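Long-range contacts in possible sortase-like protein (Corynebacterium diphtheriae, PDB 5UUS), which belongs to the sortase family and probably acts as a membrane-linked cysteine transpeptidase or hydrolase: residues R26-T34 against V112-V120; Q54-T62 against E67-D75. All blocks are in the same frame, centred on the assembly; numbering follows the deposited sequence.

Contact 1 of 2, residues R26-T34 against V112-V120; sequences RVNPRKKLT and VETRTSWSV
Lys-31 lays its extended side chain across Thr-116 at about a right angle and brings its ammonium group to two threonine hydroxyls. With chi1 at 73°, CG sits between the backbone N and the carbonyl carbon; from there the straight chain runs past Thr-116, where CG packs on the methyl CG2 at 3.9 Å. NZ then donates to Thr-114 OG1 at 3.2 Å and more weakly to Thr-116 OG1. Thr-114 OG1 is a small polar hub, sharing a 2.9 Å hydrogen bond with Ser-117 OG as well. The Thr-116 methyl, beside its own backbone N, lies against Arg-30 CA and 3.5 Å from Pro-29 O. Next to it Arg-115 takes part through the aliphatic start of its side chain, CB standing 3.4 Å from Arg-30 O, while the guanidinium leads away. Pro-29 CB closes on Arg-115 O at 3.2 Å. The irregular N-terminal segment thus drapes over the connection between antiparallel strands 109-114 and 117-123, distant from the predicted catalytic residues. The Thr-114 hydroxyl that receives the lysine also accepts from Thr-116 N, forming an ST turn in the tight connection of this beta-hairpin.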
loop_
_atom_site.group_PDB
_atom_site.type_symbol
_atom_site.label_atom_id
_atom_site.label_comp_id
_atom_site.label_asym_id
_atom_site.label_seq_id
_atom_site.Cartn_x
_atom_site.Cartn_y
_atom_site.Cartn_z
ATOM N N ARG A 26 -22.540 -22.383 7.677
ATOM C CA ARG A 26 -22.680 -21.563 6.493
ATOM C C ARG A 26 -21.402 -20.747 6.333
ATOM O O ARG A 26 -21.071 -19.919 7.187
ATOM C CB ARG A 26 -23.909 -20.648 6.600
ATOM C CG ARG A 26 -24.335 -20.012 5.260
ATOM C CD ARG A 26 -25.105 -21.030 4.402
ATOM N NE ARG A 26 -25.043 -20.731 2.970
ATOM C CZ ARG A 26 -25.330 -21.610 2.009
ATOM N NH1 ARG A 26 -25.249 -21.260 0.727
ATOM N NH2 ARG A 26 -25.695 -22.848 2.329
ATOM N N VAL A 27 -20.705 -20.972 5.232
ATOM C CA VAL A 27 -19.407 -20.359 4.989
ATOM C C VAL A 27 -19.567 -19.026 4.251
ATOM O O VAL A 27 -20.463 -18.874 3.459
ATOM C CB VAL A 27 -18.521 -21.356 4.179
ATOM C CG1 VAL A 27 -17.258 -20.712 3.727
ATOM C CG2 VAL A 27 -18.258 -22.612 5.039
ATOM N N ASN A 28 -18.697 -18.064 4.542
ATOM C CA ASN A 28 -18.750 -16.721 3.972
ATOM C C ASN A 28 -17.348 -16.156 4.061
ATOM O O ASN A 28 -16.548 -16.588 4.894
ATOM C CB ASN A 28 -19.731 -15.820 4.737
ATOM C CG ASN A 28 -20.101 -14.572 3.977
ATOM O OD1 ASN A 28 -21.003 -14.604 3.151
ATOM N ND2 ASN A 28 -19.406 -13.442 4.264
ATOM N N PRO A 29 -17.029 -15.210 3.189
ATOM C CA PRO A 29 -15.779 -14.470 3.396
ATOM C C PRO A 29 -15.807 -13.764 4.762
ATOM O O PRO A 29 -16.652 -12.906 4.988
ATOM C CB PRO A 29 -15.767 -13.468 2.236
ATOM C CG PRO A 29 -16.545 -14.148 1.153
ATOM C CD PRO A 29 -17.621 -14.979 1.859
ATOM N N ARG A 30 -14.901 -14.153 5.661
ATOM C CA ARG A 30 -14.860 -13.658 7.050
ATOM C C ARG A 30 -13.411 -13.519 7.483
ATOM O O ARG A 30 -12.572 -14.252 6.989
ATOM C CB ARG A 30 -15.557 -14.622 7.995
ATOM C CG ARG A 30 -17.046 -14.771 7.735
ATOM C CD ARG A 30 -17.636 -15.902 8.604
ATOM N NE ARG A 30 -19.060 -16.006 8.314
ATOM C CZ ARG A 30 -19.741 -17.142 8.251
ATOM N NH1 ARG A 30 -19.139 -18.308 8.509
ATOM N NH2 ARG A 30 -21.034 -17.091 7.936
ATOM N N LYS A 31 -13.109 -12.613 8.407
ATOM C CA LYS A 31 -11.728 -12.509 8.863
ATOM C C LYS A 31 -11.710 -12.016 10.292
ATOM O O LYS A 31 -12.682 -11.429 10.759
ATOM C CB LYS A 31 -10.928 -11.566 7.955
ATOM C CG LYS A 31 -11.286 -10.107 8.164
ATOM C CD LYS A 31 -10.526 -9.211 7.167
ATOM C CE LYS A 31 -10.982 -7.785 7.284
ATOM N NZ LYS A 31 -10.609 -6.956 6.064
ATOM N N LYS A 32 -10.612 -12.257 10.996
ATOM C CA LYS A 32 -10.464 -11.675 12.329
ATOM C C LYS A 32 -10.278 -10.164 12.217
ATOM O O LYS A 32 -9.720 -9.672 11.230
ATOM C CB LYS A 32 -9.273 -12.296 13.063
ATOM C CG LYS A 32 -9.160 -13.766 12.887
ATOM C CD LYS A 32 -7.954 -14.319 13.649
ATOM C CE LYS A 32 -7.904 -15.828 13.520
ATOM N NZ LYS A 32 -6.715 -16.412 14.200
ATOM N N LEU A 33 -10.733 -9.423 13.222
ATOM C CA LEU A 33 -10.588 -7.969 13.220
ATOM C C LEU A 33 -9.111 -7.556 13.314
ATOM O O LEU A 33 -8.660 -6.665 12.597
ATOM C CB LEU A 33 -11.381 -7.352 14.373
ATOM C CG LEU A 33 -11.118 -5.880 14.692
ATOM C CD1 LEU A 33 -11.523 -5.002 13.541
ATOM C CD2 LEU A 33 -11.864 -5.470 15.964
ATOM N N THR A 34 -8.368 -8.207 14.200
ATOM C CA THR A 34 -6.936 -7.962 14.309
ATOM C C THR A 34 -6.171 -9.177 13.804
ATOM O O THR A 34 -6.266 -10.264 14.385
ATOM C CB THR A 34 -6.509 -7.650 15.747
ATOM O OG1 THR A 34 -7.285 -6.548 16.248
ATOM C CG2 THR A 34 -5.007 -7.305 15.793
ATOM N N VAL A 112 -4.813 -5.086 -3.295
ATOM C CA VAL A 112 -4.686 -5.788 -2.022
ATOM C C VAL A 112 -5.981 -6.531 -1.708
ATOM O O VAL A 112 -7.070 -5.967 -1.683
ATOM C CB VAL A 112 -4.327 -4.826 -0.878
ATOM C CG1 VAL A 112 -4.021 -5.592 0.405
ATOM C CG2 VAL A 112 -3.106 -3.994 -1.271
ATOM N N GLU A 113 -5.832 -7.822 -1.488
ATOM C CA GLU A 113 -6.939 -8.682 -1.167
ATOM C C GLU A 113 -6.872 -9.096 0.296
ATOM O O GLU A 113 -5.806 -9.519 0.779
ATOM C CB GLU A 113 -6.873 -9.906 -2.074
ATOM C CG GLU A 113 -7.929 -10.904 -1.893
ATOM C CD GLU A 113 -7.584 -12.209 -2.611
ATOM O OE1 GLU A 113 -6.449 -12.348 -3.169
ATOM O OE2 GLU A 113 -8.453 -13.093 -2.602
ATOM N N THR A 114 -7.992 -8.987 1.012
ATOM C CA THR A 114 -8.079 -9.666 2.297
ATOM C C THR A 114 -9.097 -10.809 2.204
ATOM O O THR A 114 -9.687 -11.047 1.149
ATOM C CB THR A 114 -8.468 -8.702 3.433
ATOM O OG1 THR A 114 -9.856 -8.390 3.336
ATOM C CG2 THR A 114 -7.626 -7.428 3.375
ATOM N N ARG A 115 -9.329 -11.505 3.305
ATOM C CA ARG A 115 -10.364 -12.549 3.285
ATOM C C ARG A 115 -11.803 -12.022 3.021
ATOM O O ARG A 115 -12.672 -12.778 2.604
ATOM C CB ARG A 115 -10.306 -13.337 4.581
ATOM C CG ARG A 115 -8.998 -14.150 4.715
ATOM C CD ARG A 115 -8.966 -14.823 6.072
ATOM N NE ARG A 115 -7.772 -15.611 6.369
ATOM C CZ ARG A 115 -7.460 -16.793 5.826
ATOM N NH1 ARG A 115 -8.227 -17.350 4.887
ATOM N NH2 ARG A 115 -6.348 -17.417 6.213
ATOM N N THR A 116 -12.036 -10.726 3.213
ATOM C CA THR A 116 -13.359 -10.170 3.016
ATOM C C THR A 116 -13.442 -9.070 1.961
ATOM O O THR A 116 -14.536 -8.586 1.686
ATOM C CB THR A 116 -13.911 -9.574 4.335
ATOM O OG1 THR A 116 -13.008 -8.571 4.799
ATOM C CG2 THR A 116 -14.047 -10.631 5.417
ATOM N N SER A 117 -12.323 -8.658 1.352
ATOM C CA SER A 117 -12.389 -7.436 0.561
ATOM C C SER A 117 -11.319 -7.332 -0.529
ATOM O O SER A 117 -10.322 -8.051 -0.512
ATOM C CB SER A 117 -12.263 -6.217 1.476
ATOM O OG SER A 117 -10.926 -6.109 1.963
ATOM N N TRP A 118 -11.553 -6.414 -1.467
ATOM C CA TRP A 118 -10.559 -6.018 -2.468
ATOM C C TRP A 118 -10.333 -4.520 -2.306
ATOM O O TRP A 118 -11.303 -3.778 -2.128
ATOM C CB TRP A 118 -11.034 -6.327 -3.902
ATOM C CG TRP A 118 -11.046 -7.770 -4.271
ATOM C CD1 TRP A 118 -12.139 -8.630 -4.257
ATOM C CD2 TRP A 118 -9.930 -8.549 -4.732
ATOM N NE1 TRP A 118 -11.749 -9.881 -4.673
ATOM C CE2 TRP A 118 -10.403 -9.866 -4.967
ATOM C CE3 TRP A 118 -8.574 -8.265 -4.963
ATOM C CZ2 TRP A 118 -9.571 -10.892 -5.433
ATOM C CZ3 TRP A 118 -7.743 -9.281 -5.435
ATOM C CH2 TRP A 118 -8.247 -10.580 -5.666
ATOM N N SER A 119 -9.063 -4.089 -2.344
ATOM C CA SER A 119 -8.693 -2.677 -2.323
ATOM C C SER A 119 -7.792 -2.401 -3.525
ATOM O O SER A 119 -6.963 -3.237 -3.888
ATOM C CB SER A 119 -7.951 -2.298 -1.030
ATOM O OG SER A 119 -8.694 -2.633 0.114
ATOM N N VAL A 120 -7.970 -1.240 -4.143
ATOM C CA VAL A 120 -7.052 -0.801 -5.175
ATOM C C VAL A 120 -6.438 0.489 -4.705
ATOM O O VAL A 120 -7.162 1.453 -4.432
ATOM C CB VAL A 120 -7.751 -0.574 -6.522
ATOM C CG1 VAL A 120 -6.759 -0.007 -7.554
ATOM C CG2 VAL A 120 -8.383 -1.881 -7.000
#

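Contact 2 of 2, residues Q54-T62 against E67-D75; sequences QFAIVEGTT and EAGPGHYND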
loop_
_atom_site.group_PDB
_atom_site.type_symbol
_atom_site.label_atom_id
_atom_site.label_comp_id
_atom_site.label_asym_id
_atom_site.label_seq_id
_atom_site.Cartn_x
_atom_site.Cartn_y
_atom_site.Cartn_z
ATOM N N GLN A 54 2.748 -11.743 -7.066
ATOM C CA GLN A 54 1.801 -11.709 -5.958
ATOM C C GLN A 54 2.505 -12.217 -4.718
ATOM O O GLN A 54 3.308 -13.154 -4.767
ATOM C CB GLN A 54 0.548 -12.542 -6.255
ATOM C CG GLN A 54 0.806 -14.003 -6.450
ATOM C CD GLN A 54 -0.458 -14.749 -6.782
ATOM O OE1 GLN A 54 -0.964 -14.664 -7.902
ATOM N NE2 GLN A 54 -0.997 -15.467 -5.802
ATOM N N PHE A 55 2.237 -11.560 -3.611
ATOM C CA PHE A 55 2.865 -11.920 -2.363
ATOM C C PHE A 55 1.827 -11.924 -1.263
ATOM O O PHE A 55 0.986 -11.040 -1.221
ATOM C CB PHE A 55 3.961 -10.933 -2.030
ATOM C CG PHE A 55 5.222 -11.153 -2.822
ATOM C CD1 PHE A 55 6.209 -11.998 -2.341
ATOM C CD2 PHE A 55 5.404 -10.519 -4.047
ATOM C CE1 PHE A 55 7.381 -12.207 -3.068
ATOM C CE2 PHE A 55 6.568 -10.728 -4.790
ATOM C CZ PHE A 55 7.548 -11.569 -4.296
ATOM N N ALA A 56 1.910 -12.904 -0.378
ATOM C CA ALA A 56 1.164 -12.871 0.859
ATOM C C ALA A 56 1.739 -11.782 1.760
ATOM O O ALA A 56 2.957 -11.518 1.775
ATOM C CB ALA A 56 1.207 -14.238 1.554
ATOM N N ILE A 57 0.862 -11.128 2.501
ATOM C CA ILE A 57 1.311 -10.167 3.478
ATOM C C ILE A 57 1.103 -10.734 4.853
ATOM O O ILE A 57 0.025 -11.219 5.159
ATOM C CB ILE A 57 0.579 -8.843 3.324
ATOM C CG1 ILE A 57 0.834 -8.280 1.918
ATOM C CG2 ILE A 57 1.020 -7.865 4.399
ATOM C CD1 ILE A 57 -0.092 -7.118 1.554
ATOM N N VAL A 58 2.143 -10.671 5.673
ATOM C CA VAL A 58 2.120 -11.212 7.030
ATOM C C VAL A 58 1.963 -10.077 8.063
ATOM O O VAL A 58 2.362 -8.938 7.802
ATOM C CB VAL A 58 3.432 -12.025 7.257
ATOM C CG1 VAL A 58 3.876 -12.032 8.695
ATOM C CG2 VAL A 58 3.295 -13.438 6.679
ATOM N N GLU A 59 1.393 -10.369 9.228
ATOM C CA GLU A 59 1.273 -9.367 10.291
ATOM C C GLU A 59 2.538 -9.283 11.124
ATOM O O GLU A 59 2.906 -10.252 11.787
ATOM C CB GLU A 59 0.073 -9.690 11.203
ATOM C CG GLU A 59 -0.063 -8.761 12.408
ATOM C CD GLU A 59 -0.536 -7.348 12.029
ATOM O OE1 GLU A 59 -0.723 -7.062 10.818
ATOM O OE2 GLU A 59 -0.725 -6.520 12.946
ATOM N N GLY A 60 3.206 -8.131 11.100
ATOM C CA GLY A 60 4.475 -7.973 11.780
ATOM C C GLY A 60 5.644 -7.690 10.827
ATOM O O GLY A 60 5.626 -8.082 9.654
ATOM N N THR A 61 6.670 -7.017 11.331
ATOM C CA THR A 61 7.814 -6.675 10.481
ATOM C C THR A 61 9.137 -7.175 11.043
ATOM O O THR A 61 10.188 -6.598 10.760
ATOM C CB THR A 61 7.925 -5.144 10.254
ATOM O OG1 THR A 61 7.843 -4.462 11.503
ATOM C CG2 THR A 61 6.819 -4.648 9.384
ATOM N N THR A 62 9.100 -8.241 11.834
ATOM C CA THR A 62 10.332 -8.853 12.311
ATOM C C THR A 62 11.041 -9.521 11.139
ATOM O O THR A 62 10.457 -9.722 10.069
ATOM C CB THR A 62 10.086 -9.905 13.406
ATOM O OG1 THR A 62 9.539 -11.086 12.805
ATOM C CG2 THR A 62 9.139 -9.368 14.470
ATOM N N GLU A 67 10.467 -12.814 5.854
ATOM C CA GLU A 67 11.218 -13.883 5.214
ATOM C C GLU A 67 10.570 -14.371 3.923
ATOM O O GLU A 67 11.260 -14.633 2.945
ATOM C CB GLU A 67 11.395 -15.057 6.182
ATOM C CG GLU A 67 12.367 -16.129 5.699
ATOM C CD GLU A 67 13.801 -15.627 5.601
ATOM O OE1 GLU A 67 14.120 -14.598 6.238
ATOM O OE2 GLU A 67 14.609 -16.263 4.888
ATOM N N ALA A 68 9.253 -14.482 3.903
ATOM C CA ALA A 68 8.572 -15.014 2.726
ATOM C C ALA A 68 7.823 -13.951 1.920
ATOM O O ALA A 68 7.131 -14.275 0.946
ATOM C CB ALA A 68 7.610 -16.111 3.144
ATOM N N GLY A 69 7.938 -12.686 2.325
ATOM C CA GLY A 69 7.221 -11.606 1.650
ATOM C C GLY A 69 7.020 -10.390 2.541
ATOM O O GLY A 69 7.609 -10.303 3.624
ATOM N N PRO A 70 6.191 -9.436 2.098
ATOM C CA PRO A 70 6.024 -8.221 2.904
ATOM C C PRO A 70 5.372 -8.500 4.260
ATOM O O PRO A 70 4.600 -9.463 4.397
ATOM C CB PRO A 70 5.124 -7.343 2.036
ATOM C CG PRO A 70 5.255 -7.899 0.659
ATOM C CD PRO A 70 5.492 -9.346 0.805
ATOM N N GLY A 71 5.688 -7.668 5.251
ATOM C CA GLY A 71 5.015 -7.713 6.542
ATOM C C GLY A 71 4.339 -6.379 6.828
ATOM O O GLY A 71 4.856 -5.328 6.445
ATOM N N HIS A 72 3.193 -6.421 7.506
ATOM C CA HIS A 72 2.456 -5.224 7.928
ATOM C C HIS A 72 3.045 -4.642 9.216
ATOM O O HIS A 72 3.240 -5.369 10.177
ATOM C CB HIS A 72 0.969 -5.577 8.124
ATOM C CG HIS A 72 0.121 -4.459 8.653
ATOM N ND1 HIS A 72 -0.598 -4.566 9.828
ATOM C CD2 HIS A 72 -0.151 -3.224 8.156
ATOM C CE1 HIS A 72 -1.268 -3.441 10.037
ATOM N NE2 HIS A 72 -1.012 -2.609 9.040
ATOM N N TYR A 73 3.366 -3.336 9.231
ATOM C CA TYR A 73 3.701 -2.655 10.477
ATOM C C TYR A 73 2.485 -2.689 11.435
ATOM O O TYR A 73 1.450 -2.092 11.158
ATOM C CB TYR A 73 4.120 -1.203 10.225
ATOM C CG TYR A 73 5.454 -1.010 9.492
ATOM C CD1 TYR A 73 6.646 -0.891 10.198
ATOM C CD2 TYR A 73 5.493 -0.896 8.123
ATOM C CE1 TYR A 73 7.867 -0.678 9.533
ATOM C CE2 TYR A 73 6.713 -0.698 7.432
ATOM C CZ TYR A 73 7.888 -0.580 8.154
ATOM O OH TYR A 73 9.077 -0.371 7.475
ATOM N N ASN A 74 2.647 -3.348 12.570
ATOM C CA ASN A 74 1.554 -3.627 13.505
ATOM C C ASN A 74 0.651 -2.469 13.920
ATOM O O ASN A 74 -0.567 -2.620 14.062
ATOM C CB ASN A 74 2.142 -4.227 14.775
ATOM C CG ASN A 74 2.820 -5.529 14.521
ATOM O OD1 ASN A 74 4.040 -5.586 14.378
ATOM N ND2 ASN A 74 2.034 -6.595 14.439
ATOM N N ASP A 75 1.229 -1.309 14.167
ATOM C CA ASP A 75 0.375 -0.235 14.671
ATOM C C ASP A 75 -0.218 0.644 13.559
ATOM O O ASP A 75 -0.756 1.694 13.840
ATOM C CB ASP A 75 1.156 0.614 15.677
ATOM C CG ASP A 75 1.588 -0.191 16.901
ATOM O OD1 ASP A 75 0.772 -1.019 17.382
ATOM O OD2 ASP A 75 2.737 -0.011 17.373
HETATM O O HOH W 1 -2.177 -4.439 12.964
HETATM O O HOH W 2 6.744 -6.542 14.287
HETATM O O HOH W 3 5.821 -3.894 12.990
#
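Glu-59 and His-72 both hold CG anti to the backbone N (chi1 175° and 176°), and these matching torsions make their side chains run side by side in the same direction; a bend at chi2 of Glu-59 then presents its carboxylate to the imidazole. The two residues share a face of the sheet because they are directly paired in the short parallel ladder between strands 54-59 and 71-72, part of the mixed beta-sheet of the sortase fold. His-72 ND1 donates to Glu-59 OE1 at 2.7 Å, on the syn side of the oxygen but 21° out of the carboxylate plane, while the oxygen itself lies near the plane of the imidazole. Through NE2 the same imidazole also bonds Gln-77 O, and these two bonds fix its rotation. Glu-59 OE2 takes a weak bond from Asn-74 ND2, whose amide plane stands almost perpendicular to the carboxylate, and a water links OE2 to Asn-74 O.

The backbone ladder consists of Val-58 N to Pro-70 O, His-72 N to Val-58 O at 2.7 Å, and Gly-60 N to His-72 O. Gly-71 CA makes CA-H...O contacts with Val-58 O and Gly-60 O, both at 3.2 Å, and the chain after strand 54-59 passes close to this glycine. At the start of the pairing, Pro-70 CD packs on Phe-55 CB at 3.6 Å, the two side chains crossing at about a right angle, and Ile-57 CG1 makes a looser apolar contact with Pro-70 CB, 4.4 Å away.

Beyond strand 54-59, Thr-61 meets Tyr-73, whose hydroxyl is bonded to Thr-193. Two waters join Thr-61 to Asn-74 OD1, one through Thr-61 N and the other through OG1. The methyl CG2 of Thr-61 makes a CH-pi contact over one face of the Tyr-73 ring, 3.9 Å from its centroid.

Contacts 1 and 2 reach the same mixed sheet, with strand 40-45 pairing with strand 54-59 of contact 2 and strand 109-114 of contact 1. Their centres lie 17 Å apart and their nearest atoms about 4 Å, yet the two do not touch. Along the chain, contact 2 is nested within the loop that contact 1 closes. Only contact 2 approaches the predicted active site: Gly-69 lies about 7 Å from the side chain of His-90, the predicted proton donor/acceptor, and Thr-193, partner of Tyr-73, stands two residues before Cys-195, the predicted acyl-thioester nucleophile, S-hydroxylated in this crystal. Methylpentanediol, probably from crystallisation, lies near the side chains of both Tyr-73 and Arg-115.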